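Local coordinates for PF04016 domain protein (Desulfitobacterium hafniense, PDB 3L5O) that is of unknown function but combines enolase-like and Rossmann-like folds around a possible active site and may take part in heavy-metal chelation, at residues D162-E167 and G173-P178; V190-A195 and R204-S209. All coordinates share one frame; numbering follows the deposited sequence.

Both contacts belong to the seven-stranded mixed sheet of the Rossmann-like part, and both segments of interaction 1 precede those of interaction 2 along the chain. Interaction 1 adds the short edge strand 175-176 to strand 162-167. Interaction 2 lies nearer the centre of the chain, where helix 202-208 covers strand 189-193. Strand 143-147 runs between the two, hydrogen-bonded to both 162-167 and 189-193, and the centres of the contacts are about 13 Å apart. Helix 180-183 bridges them, touching S164, L166 and Y175 of the first and L205 and L208 of the second. Interaction 1 thus lies at an edge of the sheet, and interaction 2 packs one helix on an inner strand.

Interaction 1: residues D162-E167 and G173-P178; sequences DLSILE and GDYPLP
Y175 holds CG beside its own backbone N (chi1 -64°), which swings the ring back along strand 162-167 to S164, where CE1 of Y175 lies 3.9 Å from CB of S164. The ring also turns an edge to the backbone: I165 O lies in its plane, 3.4 Å from CD1 of Y175. D174 makes the same choice at its first torsion, and its carboxylate runs alongside I165, with OD1 of D174 3.6 Å from CB of I165. Two backbone bonds join the segments. Y175 N gives its hydrogen to I165 O over 2.8 Å, in the carbonyl plane. E167 N gives one to Y175 O over 2.9 Å. The C=O...N angle of 172° puts this second donor almost in line with the carbonyl. L166 and Y175 are therefore bridged in parallel register, and residues 175-176 form a short, weakly bonded edge strand of the Rossmann-like sheet, reached by a helix-free loop. On the side of the sheet that carries L166 and Y175, CG of L166 meets CB of Y175 at 4.2 Å, and helix 180-183 covers both; leucine suits this buried place, while tyrosine can extend its hydroxyl to water. One water binds Y175 OH, S164 OG and L163 O, and a second links I165 N to G173 O. D174 and E167 also converge, two acceptors with OD2 of D174 2.8 Å from OE1 of E167 and carboxylate planes 76° apart. E171 N donates to this OE1, which probably eases the charge, and such closeness is likely to favour protonation of one of the pair.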
ATOM      1  N   ASP A 162       4.492 -19.335 -13.925  1.00 43.25           N
ATOM      2  CA  ASP A 162       5.599 -18.639 -14.564  1.00 43.38           C
ATOM      3  C   ASP A 162       5.722 -17.260 -13.870  1.00 42.81           C
ATOM      4  O   ASP A 162       5.049 -16.294 -14.220  1.00 39.70           O
ATOM      5  CB  ASP A 162       5.308 -18.525 -16.066  1.00 46.88           C
ATOM      6  CG  ASP A 162       6.382 -17.772 -16.846  1.00 55.49           C
ATOM      7  OD1 ASP A 162       7.399 -17.345 -16.253  1.00 57.78           O
ATOM      8  OD2 ASP A 162       6.261 -17.559 -18.084  1.00 59.15           O
ATOM      9  N   LEU A 163       6.598 -17.208 -12.880  1.00 39.22           N
ATOM     10  CA  LEU A 163       6.731 -16.051 -11.992  1.00 41.94           C
ATOM     11  C   LEU A 163       7.895 -15.164 -12.380  1.00 42.26           C
ATOM     12  O   LEU A 163       9.013 -15.663 -12.591  1.00 40.79           O
ATOM     13  CB  LEU A 163       6.945 -16.527 -10.547  1.00 39.71           C
ATOM     14  CG  LEU A 163       7.157 -15.453  -9.460  1.00 37.77           C
ATOM     15  CD1 LEU A 163       5.943 -14.603  -9.264  1.00 40.34           C
ATOM     16  CD2 LEU A 163       7.598 -16.142  -8.178  1.00 43.63           C
ATOM     17  N   SER A 164       7.625 -13.857 -12.453  1.00 42.03           N
ATOM     18  CA  SER A 164       8.671 -12.822 -12.481  1.00 41.69           C
ATOM     19  C   SER A 164       8.511 -11.821 -11.345  1.00 41.39           C
ATOM     20  O   SER A 164       7.434 -11.219 -11.198  1.00 38.41           O
ATOM     21  CB  SER A 164       8.637 -12.053 -13.779  1.00 43.11           C
ATOM     22  OG  SER A 164       8.765 -12.897 -14.889  1.00 47.07           O
ATOM     23  N   ILE A 165       9.587 -11.641 -10.573  1.00 36.77           N
ATOM     24  CA  ILE A 165       9.669 -10.682  -9.467  1.00 39.18           C
ATOM     25  C   ILE A 165      10.543  -9.536  -9.930  1.00 38.85           C
ATOM     26  O   ILE A 165      11.602  -9.773 -10.498  1.00 42.51           O
ATOM     27  CB  ILE A 165      10.219 -11.316  -8.174  1.00 38.68           C
ATOM     28  CG1 ILE A 165       9.247 -12.401  -7.674  1.00 42.25           C
ATOM     29  CG2 ILE A 165      10.377 -10.223  -7.039  1.00 37.80           C
ATOM     30  CD1 ILE A 165       9.825 -13.326  -6.684  1.00 46.77           C
ATOM     31  N   LEU A 166      10.036  -8.317  -9.760  1.00 38.47           N
ATOM     32  CA  LEU A 166      10.682  -7.054 -10.157  1.00 38.80           C
ATOM     33  C   LEU A 166      10.845  -6.229  -8.921  1.00 39.35           C
ATOM     34  O   LEU A 166       9.887  -6.067  -8.175  1.00 39.66           O
ATOM     35  CB  LEU A 166       9.808  -6.300 -11.144  1.00 40.57           C
ATOM     36  CG  LEU A 166       9.559  -6.923 -12.520  1.00 45.78           C
ATOM     37  CD1 LEU A 166       8.289  -7.780 -12.558  1.00 52.08           C
ATOM     38  CD2 LEU A 166       9.439  -5.855 -13.518  1.00 47.85           C
ATOM     39  N   GLU A 167      12.059  -5.730  -8.672  1.00 42.81           N
ATOM     40  CA  GLU A 167      12.354  -4.866  -7.514  1.00 43.39           C
ATOM     41  C   GLU A 167      13.321  -3.741  -7.894  1.00 44.60           C
ATOM     42  O   GLU A 167      14.094  -3.865  -8.835  1.00 40.99           O
ATOM     43  CB  GLU A 167      13.010  -5.690  -6.406  1.00 44.15           C
ATOM     44  CG  GLU A 167      12.178  -6.856  -5.872  1.00 48.84           C
ATOM     45  CD  GLU A 167      13.012  -7.868  -5.097  1.00 52.16           C
ATOM     46  OE1 GLU A 167      14.059  -8.273  -5.605  1.00 62.13           O
ATOM     47  OE2 GLU A 167      12.612  -8.274  -3.987  1.00 57.44           O
ATOM     48  N   GLY A 173      17.519 -14.013  -8.144  1.00 57.48           N
ATOM     49  CA  GLY A 173      16.640 -14.441  -9.249  1.00 57.02           C
ATOM     50  C   GLY A 173      15.712 -13.390  -9.878  1.00 54.67           C
ATOM     51  O   GLY A 173      14.902 -13.704 -10.750  1.00 53.76           O
ATOM     52  N   ASP A 174      15.833 -12.136  -9.457  1.00 49.97           N
ATOM     53  CA  ASP A 174      14.829 -11.130  -9.730  1.00 48.01           C
ATOM     54  C   ASP A 174      15.272 -10.092 -10.752  1.00 46.32           C
ATOM     55  O   ASP A 174      16.455  -9.955 -11.061  1.00 45.19           O
ATOM     56  CB  ASP A 174      14.467 -10.419  -8.433  1.00 47.27           C
ATOM     57  CG  ASP A 174      14.011 -11.381  -7.321  1.00 56.75           C
ATOM     58  OD1 ASP A 174      13.609 -12.525  -7.625  1.00 55.96           O
ATOM     59  OD2 ASP A 174      14.023 -11.054  -6.109  1.00 65.12           O
ATOM     60  N   TYR A 175      14.298  -9.327 -11.243  1.00 43.54           N
ATOM     61  CA  TYR A 175      14.528  -8.351 -12.296  1.00 40.91           C
ATOM     62  C   TYR A 175      14.544  -6.982 -11.711  1.00 39.80           C
ATOM     63  O   TYR A 175      13.809  -6.723 -10.764  1.00 37.74           O
ATOM     64  CB  TYR A 175      13.409  -8.398 -13.321  1.00 43.48           C
ATOM     65  CG  TYR A 175      13.316  -9.674 -14.059  1.00 43.18           C
ATOM     66  CD1 TYR A 175      12.550 -10.736 -13.576  1.00 43.58           C
ATOM     67  CD2 TYR A 175      13.985  -9.829 -15.255  1.00 41.42           C
ATOM     68  CE1 TYR A 175      12.460 -11.929 -14.295  1.00 44.77           C
ATOM     69  CE2 TYR A 175      13.896 -10.994 -15.977  1.00 47.93           C
ATOM     70  CZ  TYR A 175      13.146 -12.039 -15.501  1.00 49.09           C
ATOM     71  OH  TYR A 175      13.096 -13.191 -16.271  1.00 52.78           O
ATOM     72  N   PRO A 176      15.326  -6.080 -12.290  1.00 39.77           N
ATOM     73  CA  PRO A 176      15.247  -4.677 -11.899  1.00 40.39           C
ATOM     74  C   PRO A 176      13.968  -4.069 -12.449  1.00 39.67           C
ATOM     75  O   PRO A 176      13.328  -4.589 -13.363  1.00 34.34           O
ATOM     76  CB  PRO A 176      16.528  -4.088 -12.504  1.00 39.96           C
ATOM     77  CG  PRO A 176      16.793  -4.883 -13.647  1.00 38.23           C
ATOM     78  CD  PRO A 176      16.343  -6.279 -13.341  1.00 42.64           C
ATOM     79  N   LEU A 177      13.559  -2.978 -11.849  1.00 37.83           N
ATOM     80  CA  LEU A 177      12.320  -2.346 -12.156  1.00 39.44           C
ATOM     81  C   LEU A 177      12.090  -1.898 -13.614  1.00 41.83           C
ATOM     82  O   LEU A 177      10.972  -2.015 -14.101  1.00 39.85           O
ATOM     83  CB  LEU A 177      12.087  -1.170 -11.180  1.00 39.71           C
ATOM     84  CG  LEU A 177      10.612  -0.858 -11.105  1.00 53.00           C
ATOM     85  CD1 LEU A 177       9.849  -2.036 -10.476  1.00 59.78           C
ATOM     86  CD2 LEU A 177      10.364   0.476 -10.342  1.00 57.18           C
ATOM     87  N   PRO A 178      13.095  -1.413 -14.340  1.00 41.68           N
ATOM     88  CA  PRO A 178      12.883  -1.118 -15.768  1.00 40.90           C
ATOM     89  C   PRO A 178      12.380  -2.315 -16.614  1.00 40.01           C
ATOM     90  O   PRO A 178      11.875  -2.108 -17.716  1.00 37.72           O
ATOM     91  CB  PRO A 178      14.275  -0.629 -16.233  1.00 40.73           C
ATOM     92  CG  PRO A 178      14.951  -0.103 -14.989  1.00 38.24           C
ATOM     93  CD  PRO A 178      14.452  -1.033 -13.907  1.00 42.65           C
TER
HETATM   94  O   HOH W   1      10.782 -14.834 -15.107  1.00 46.11           O
HETATM   95  O   HOH W   2      11.779 -13.660 -10.883  1.00 32.43           O

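Interaction 2: residues V190-A195 and R204-S209; sequences VYITCA and RLLELS
Residues 190-193 of strand 189-193 pack against the last turn of helix 202-208, with the CA atoms of V190 and S209 6.8 Å apart and those of I192 and L205 8.2 Å apart. This is the packing of a beta-alpha-beta crossover in the Rossmann-like sheet, since the chain goes on from the helix into the adjacent parallel strand 214-218. No hydrogen bond crosses the interface; branched aliphatic residues suit it because they fill the buried space between sheet and helix. I192 turns CG2 to CD1 of L205 at 3.7 Å, while its CD1 lies between CB of L205 and CD2 of L206, 4.0 Å from the latter. V190 sets both methyls against the hydroxyl of S209, CG1 lying 3.6 Å from OG. That hydroxyl can sit among carbon atoms because it donates back to L205 O over 2.8 Å, a bond favoured by chi1 of -51°, which keeps OG of S209 beside its own N. Were S209 an alanine, L205 O would probably lose its side-chain donor and a small gap open against the V190 methyls. At the end of the strand, just before the turn into helix 195-199, T193 OG1 accepts a capping bond from A195 N at 3.1 Å.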
ATOM      1  N   VAL A 190      -1.050  -9.700 -12.058  1.00 43.07           N
ATOM      2  CA  VAL A 190      -0.013  -8.792 -11.552  1.00 43.20           C
ATOM      3  C   VAL A 190      -0.317  -8.380 -10.115  1.00 42.19           C
ATOM      4  O   VAL A 190      -1.444  -8.031  -9.791  1.00 42.32           O
ATOM      5  CB  VAL A 190       0.094  -7.538 -12.447  1.00 40.16           C
ATOM      6  CG1 VAL A 190       1.099  -6.566 -11.886  1.00 44.08           C
ATOM      7  CG2 VAL A 190       0.462  -7.936 -13.866  1.00 42.04           C
ATOM      8  N   TYR A 191       0.695  -8.447  -9.262  1.00 41.64           N
ATOM      9  CA  TYR A 191       0.653  -7.918  -7.901  1.00 39.55           C
ATOM     10  C   TYR A 191       1.687  -6.816  -7.741  1.00 41.51           C
ATOM     11  O   TYR A 191       2.853  -6.990  -8.114  1.00 41.10           O
ATOM     12  CB  TYR A 191       0.978  -9.030  -6.884  1.00 41.48           C
ATOM     13  CG  TYR A 191       0.104 -10.223  -7.054  1.00 44.96           C
ATOM     14  CD1 TYR A 191       0.371 -11.143  -8.076  1.00 48.81           C
ATOM     15  CD2 TYR A 191      -1.007 -10.435  -6.241  1.00 44.84           C
ATOM     16  CE1 TYR A 191      -0.432 -12.229  -8.291  1.00 44.53           C
ATOM     17  CE2 TYR A 191      -1.824 -11.559  -6.436  1.00 48.96           C
ATOM     18  CZ  TYR A 191      -1.527 -12.445  -7.477  1.00 53.47           C
ATOM     19  OH  TYR A 191      -2.303 -13.550  -7.742  1.00 54.24           O
ATOM     20  N   ILE A 192       1.292  -5.703  -7.136  1.00 41.19           N
ATOM     21  CA  ILE A 192       2.164  -4.564  -6.997  1.00 43.45           C
ATOM     22  C   ILE A 192       2.161  -4.114  -5.539  1.00 43.29           C
ATOM     23  O   ILE A 192       1.106  -3.846  -4.960  1.00 46.03           O
ATOM     24  CB  ILE A 192       1.707  -3.388  -7.894  1.00 41.53           C
ATOM     25  CG1 ILE A 192       1.625  -3.786  -9.372  1.00 47.82           C
ATOM     26  CG2 ILE A 192       2.661  -2.185  -7.752  1.00 41.45           C
ATOM     27  CD1 ILE A 192       0.786  -2.801 -10.202  1.00 43.79           C
ATOM     28  N   THR A 193       3.348  -3.998  -4.971  1.00 41.29           N
ATOM     29  CA  THR A 193       3.507  -3.390  -3.681  1.00 43.01           C
ATOM     30  C   THR A 193       2.923  -1.968  -3.560  1.00 42.91           C
ATOM     31  O   THR A 193       3.023  -1.125  -4.464  1.00 40.54           O
ATOM     32  CB  THR A 193       4.975  -3.348  -3.284  1.00 43.02           C
ATOM     33  OG1 THR A 193       5.092  -2.660  -2.035  1.00 42.53           O
ATOM     34  CG2 THR A 193       5.846  -2.502  -4.305  1.00 43.31           C
ATOM     35  N   CYS A 194       2.339  -1.703  -2.403  1.00 44.33           N
ATOM     36  CA  CYS A 194       1.722  -0.399  -2.131  1.00 43.60           C
ATOM     37  C   CYS A 194       2.829   0.674  -2.032  1.00 43.71           C
ATOM     38  O   CYS A 194       2.533   1.861  -2.115  1.00 44.76           O
ATOM     39  CB  CYS A 194       0.902  -0.475  -0.844  1.00 44.43           C
ATOM     40  SG  CYS A 194       1.896  -0.900   0.616  1.00 47.34           S
ATOM     41  N   ALA A 195       4.102   0.256  -1.896  1.00 42.87           N
ATOM     42  CA  ALA A 195       5.243   1.196  -1.996  1.00 42.71           C
ATOM     43  C   ALA A 195       5.237   1.960  -3.315  1.00 44.32           C
ATOM     44  O   ALA A 195       5.844   3.017  -3.404  1.00 45.42           O
ATOM     45  CB  ALA A 195       6.589   0.482  -1.825  1.00 44.17           C
ATOM     46  N   ARG A 204       2.233   4.127 -14.086  1.00 40.51           N
ATOM     47  CA  ARG A 204       2.793   3.484 -15.276  1.00 38.94           C
ATOM     48  C   ARG A 204       2.641   1.959 -15.164  1.00 40.57           C
ATOM     49  O   ARG A 204       2.290   1.285 -16.122  1.00 41.80           O
ATOM     50  CB  ARG A 204       4.257   3.870 -15.501  1.00 38.85           C
ATOM     51  CG  ARG A 204       4.863   3.179 -16.742  1.00 37.40           C
ATOM     52  CD  ARG A 204       4.047   3.437 -18.002  1.00 37.50           C
ATOM     53  NE  ARG A 204       4.645   2.799 -19.164  1.00 37.82           N
ATOM     54  CZ  ARG A 204       4.076   2.750 -20.374  1.00 41.80           C
ATOM     55  NH1 ARG A 204       2.892   3.282 -20.574  1.00 41.55           N
ATOM     56  NH2 ARG A 204       4.686   2.120 -21.363  1.00 39.73           N
ATOM     57  N   LEU A 205       2.863   1.427 -13.967  1.00 40.87           N
ATOM     58  CA  LEU A 205       2.697   0.007 -13.736  1.00 39.57           C
ATOM     59  C   LEU A 205       1.295  -0.456 -14.061  1.00 41.69           C
ATOM     60  O   LEU A 205       1.116  -1.513 -14.656  1.00 40.04           O
ATOM     61  CB  LEU A 205       3.019  -0.359 -12.287  1.00 40.04           C
ATOM     62  CG  LEU A 205       4.482  -0.207 -11.881  1.00 40.36           C
ATOM     63  CD1 LEU A 205       4.660  -0.521 -10.411  1.00 42.69           C
ATOM     64  CD2 LEU A 205       5.443  -1.053 -12.718  1.00 42.10           C
ATOM     65  N   LEU A 206       0.314   0.320 -13.636  1.00 40.62           N
ATOM     66  CA  LEU A 206      -1.093   0.055 -13.988  1.00 43.69           C
ATOM     67  C   LEU A 206      -1.349   0.031 -15.484  1.00 42.97           C
ATOM     68  O   LEU A 206      -2.062  -0.849 -15.966  1.00 44.28           O
ATOM     69  CB  LEU A 206      -2.033   1.050 -13.283  1.00 41.97           C
ATOM     70  CG  LEU A 206      -2.062   0.912 -11.739  1.00 42.47           C
ATOM     71  CD1 LEU A 206      -3.086   1.852 -11.127  1.00 45.63           C
ATOM     72  CD2 LEU A 206      -2.333  -0.528 -11.337  1.00 46.87           C
ATOM     73  N   GLU A 207      -0.789   0.984 -16.223  1.00 43.53           N
ATOM     74  CA  GLU A 207      -0.930   1.010 -17.684  1.00 43.09           C
ATOM     75  C   GLU A 207      -0.241  -0.188 -18.344  1.00 45.67           C
ATOM     76  O   GLU A 207      -0.793  -0.805 -19.252  1.00 46.85           O
ATOM     77  CB  GLU A 207      -0.397   2.326 -18.250  1.00 46.22           C
ATOM     78  CG  GLU A 207      -0.474   2.450 -19.771  1.00 58.51           C
ATOM     79  CD  GLU A 207      -1.873   2.764 -20.325  1.00 64.52           C
ATOM     80  OE1 GLU A 207      -2.858   2.770 -19.552  1.00 71.72           O
ATOM     81  OE2 GLU A 207      -1.977   3.009 -21.548  1.00 69.13           O
ATOM     82  N   LEU A 208       0.945  -0.555 -17.873  1.00 42.53           N
ATOM     83  CA  LEU A 208       1.622  -1.718 -18.401  1.00 42.91           C
ATOM     84  C   LEU A 208       0.837  -3.010 -18.171  1.00 41.96           C
ATOM     85  O   LEU A 208       0.912  -3.933 -18.980  1.00 41.82           O
ATOM     86  CB  LEU A 208       3.008  -1.852 -17.752  1.00 41.22           C
ATOM     87  CG  LEU A 208       3.987  -0.772 -18.157  1.00 37.91           C
ATOM     88  CD1 LEU A 208       5.216  -0.837 -17.278  1.00 40.29           C
ATOM     89  CD2 LEU A 208       4.321  -0.941 -19.602  1.00 39.63           C
ATOM     90  N   SER A 209       0.120  -3.074 -17.056  1.00 40.59           N
ATOM     91  CA  SER A 209      -0.571  -4.288 -16.629  1.00 41.21           C
ATOM     92  C   SER A 209      -2.050  -4.322 -17.037  1.00 44.21           C
ATOM     93  O   SER A 209      -2.764  -5.245 -16.678  1.00 43.93           O
ATOM     94  CB  SER A 209      -0.470  -4.402 -15.101  1.00 42.05           C
ATOM     95  OG  SER A 209       0.880  -4.265 -14.652  1.00 44.92           O
TER